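Local coordinates for protein glycosyl transferase family 8 (PDB 5GVW) that transfers galactose from UDP-galactose to the terminal glucose of an already glycosylated serine-rich repeat adhesin, the third step in that protein's O-glycosylation, at residues N350-L355 against C376-S381. Numbering follows the deposited sequence.
Sequences NHDRKL and CSENLS
Two bends, one in Lys354 and one in Glu378, set up the meeting of these loops: Lys354 starts with CG anti to its carbonyl carbon, beside the backbone N (chi1 -58°), and turns at chi2, bringing CE against the backbone where Cys376 joins Ser377, with CG near OG of Ser377, while Glu378 turns at chi2 (88°) and brings its carboxylate back to Asp352. The setting is the C-terminal six-stranded parallel sheet of order 3-2-1-4-5-6, the Rossmann-like pattern, in which 350-355 follows strand 345-348 and leads into helix 356-364; the loop segment 376-381 follows the adjacent strand 369-372. The contact illustrates how neighbouring strand-end loops can be joined through one lysine without a hydrogen bond between the two segments themselves. The aliphatic part of Lys354 does the touching: CE of Lys354 lies 4.0 Å from N of Ser377, and CG of Lys354 stands 4.1 Å from OG of Ser377. Tyr359 of helix 356-364 packs against both side chains. Beyond the methylenes, NZ of Lys354 turns back to O of Asn350 at 2.7 Å, tilted from the carbonyl plane; it also bonds O of Thr375 and forms a salt bridge with Asp348. The ammonium thus ties 350-355 to Asp348 at the end of strand 345-348 and to Thr375, the residue just before Cys376. At Asp352 like charges come close, in a surface contact that lies away from the nucleotide and manganese sites. The two carboxylates are steeply inclined, their planes 68° apart, and their proximity would probably raise the proton affinity of one or both. OD1 of Asp352 is 3.5 Å from OE2 of Glu378, and the same OD1 faces a second acceptor, O of Cys376, also at 3.5 Å.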
# COMPACT_ATOMS: atom_id res chain seq x y z
N ASN A 350 -22.21 21.79 -19.87
CA ASN A 350 -21.72 20.89 -20.94
C ASN A 350 -22.08 21.44 -22.31
O ASN A 350 -23.02 22.20 -22.43
CB ASN A 350 -22.16 19.42 -20.77
CG ASN A 350 -23.67 19.24 -20.72
OD1 ASN A 350 -24.35 19.82 -19.89
ND2 ASN A 350 -24.19 18.37 -21.60
N HIS A 351 -21.32 21.05 -23.32
CA HIS A 351 -21.36 21.66 -24.64
C HIS A 351 -22.22 20.83 -25.58
O HIS A 351 -21.75 20.17 -26.51
CB HIS A 351 -19.96 21.93 -25.19
CG HIS A 351 -19.45 23.31 -24.90
ND1 HIS A 351 -19.19 24.24 -25.88
CD2 HIS A 351 -19.15 23.93 -23.72
CE1 HIS A 351 -18.75 25.36 -25.33
NE2 HIS A 351 -18.72 25.20 -24.02
N ASP A 352 -23.51 20.89 -25.28
CA ASP A 352 -24.60 20.50 -26.17
C ASP A 352 -24.47 19.11 -26.76
O ASP A 352 -23.41 18.67 -27.21
CB ASP A 352 -24.81 21.56 -27.28
CG ASP A 352 -25.16 22.94 -26.71
OD1 ASP A 352 -26.33 23.12 -26.31
OD2 ASP A 352 -24.26 23.82 -26.66
N ARG A 353 -25.64 18.53 -26.88
CA ARG A 353 -25.91 17.12 -26.66
C ARG A 353 -26.18 17.06 -25.17
O ARG A 353 -25.41 16.52 -24.39
CB ARG A 353 -24.82 16.16 -27.14
CG ARG A 353 -25.27 14.70 -27.12
CD ARG A 353 -26.50 14.41 -27.99
NE ARG A 353 -26.92 13.02 -27.82
CZ ARG A 353 -27.78 12.57 -26.90
NH1 ARG A 353 -28.37 13.38 -26.01
NH2 ARG A 353 -28.05 11.27 -26.86
N LYS A 354 -27.29 17.71 -24.80
CA LYS A 354 -27.78 17.73 -23.45
C LYS A 354 -28.48 16.40 -23.21
O LYS A 354 -29.32 15.98 -24.01
CB LYS A 354 -28.80 18.86 -23.27
CG LYS A 354 -28.29 20.25 -23.58
CD LYS A 354 -27.15 20.61 -22.64
CE LYS A 354 -26.84 22.09 -22.66
NZ LYS A 354 -25.65 22.38 -21.83
N LEU A 355 -28.10 15.73 -22.12
CA LEU A 355 -28.73 14.47 -21.73
C LEU A 355 -29.92 14.72 -20.82
O LEU A 355 -29.77 15.32 -19.72
CB LEU A 355 -27.71 13.59 -21.03
CG LEU A 355 -26.51 13.17 -21.85
CD1 LEU A 355 -25.48 12.47 -20.96
CD2 LEU A 355 -26.94 12.26 -22.99
N CYS A 376 -26.66 27.06 -22.87
CA CYS A 376 -28.07 26.79 -22.55
C CYS A 376 -28.63 25.69 -23.45
O CYS A 376 -28.14 25.49 -24.57
CB CYS A 376 -28.93 28.04 -22.76
SG CYS A 376 -28.46 29.44 -21.73
N SER A 377 -29.64 24.99 -22.95
CA SER A 377 -30.43 24.11 -23.80
C SER A 377 -31.19 24.98 -24.79
O SER A 377 -31.55 26.13 -24.46
CB SER A 377 -31.44 23.30 -23.00
OG SER A 377 -31.90 22.21 -23.78
N GLU A 378 -31.44 24.44 -25.98
CA GLU A 378 -32.29 25.13 -26.98
C GLU A 378 -33.77 25.01 -26.57
O GLU A 378 -34.55 25.97 -26.72
CB GLU A 378 -32.09 24.61 -28.41
CG GLU A 378 -30.66 24.23 -28.77
CD GLU A 378 -30.36 22.79 -28.41
OE1 GLU A 378 -30.93 21.90 -29.10
OE2 GLU A 378 -29.60 22.53 -27.44
N ASN A 379 -34.14 23.85 -26.01
CA ASN A 379 -35.52 23.54 -25.65
C ASN A 379 -36.03 24.32 -24.43
O ASN A 379 -36.51 25.45 -24.58
CB ASN A 379 -35.70 22.02 -25.47
CG ASN A 379 -35.66 21.26 -26.79
OD1 ASN A 379 -36.70 20.83 -27.30
ND2 ASN A 379 -34.45 21.07 -27.33
N LEU A 380 -35.92 23.75 -23.22
CA LEU A 380 -36.56 24.34 -22.03
C LEU A 380 -35.98 25.73 -21.75
O LEU A 380 -34.90 25.88 -21.19
CB LEU A 380 -36.52 23.39 -20.80
CG LEU A 380 -37.76 22.51 -20.49
CD1 LEU A 380 -38.47 22.92 -19.20
CD2 LEU A 380 -38.78 22.38 -21.63
N SER A 381 -36.75 26.73 -22.19
CA SER A 381 -36.37 28.15 -22.29
C SER A 381 -36.04 28.83 -20.94
O SER A 381 -36.01 28.18 -19.90
CB SER A 381 -37.48 28.90 -23.08
OG SER A 381 -38.70 28.16 -23.11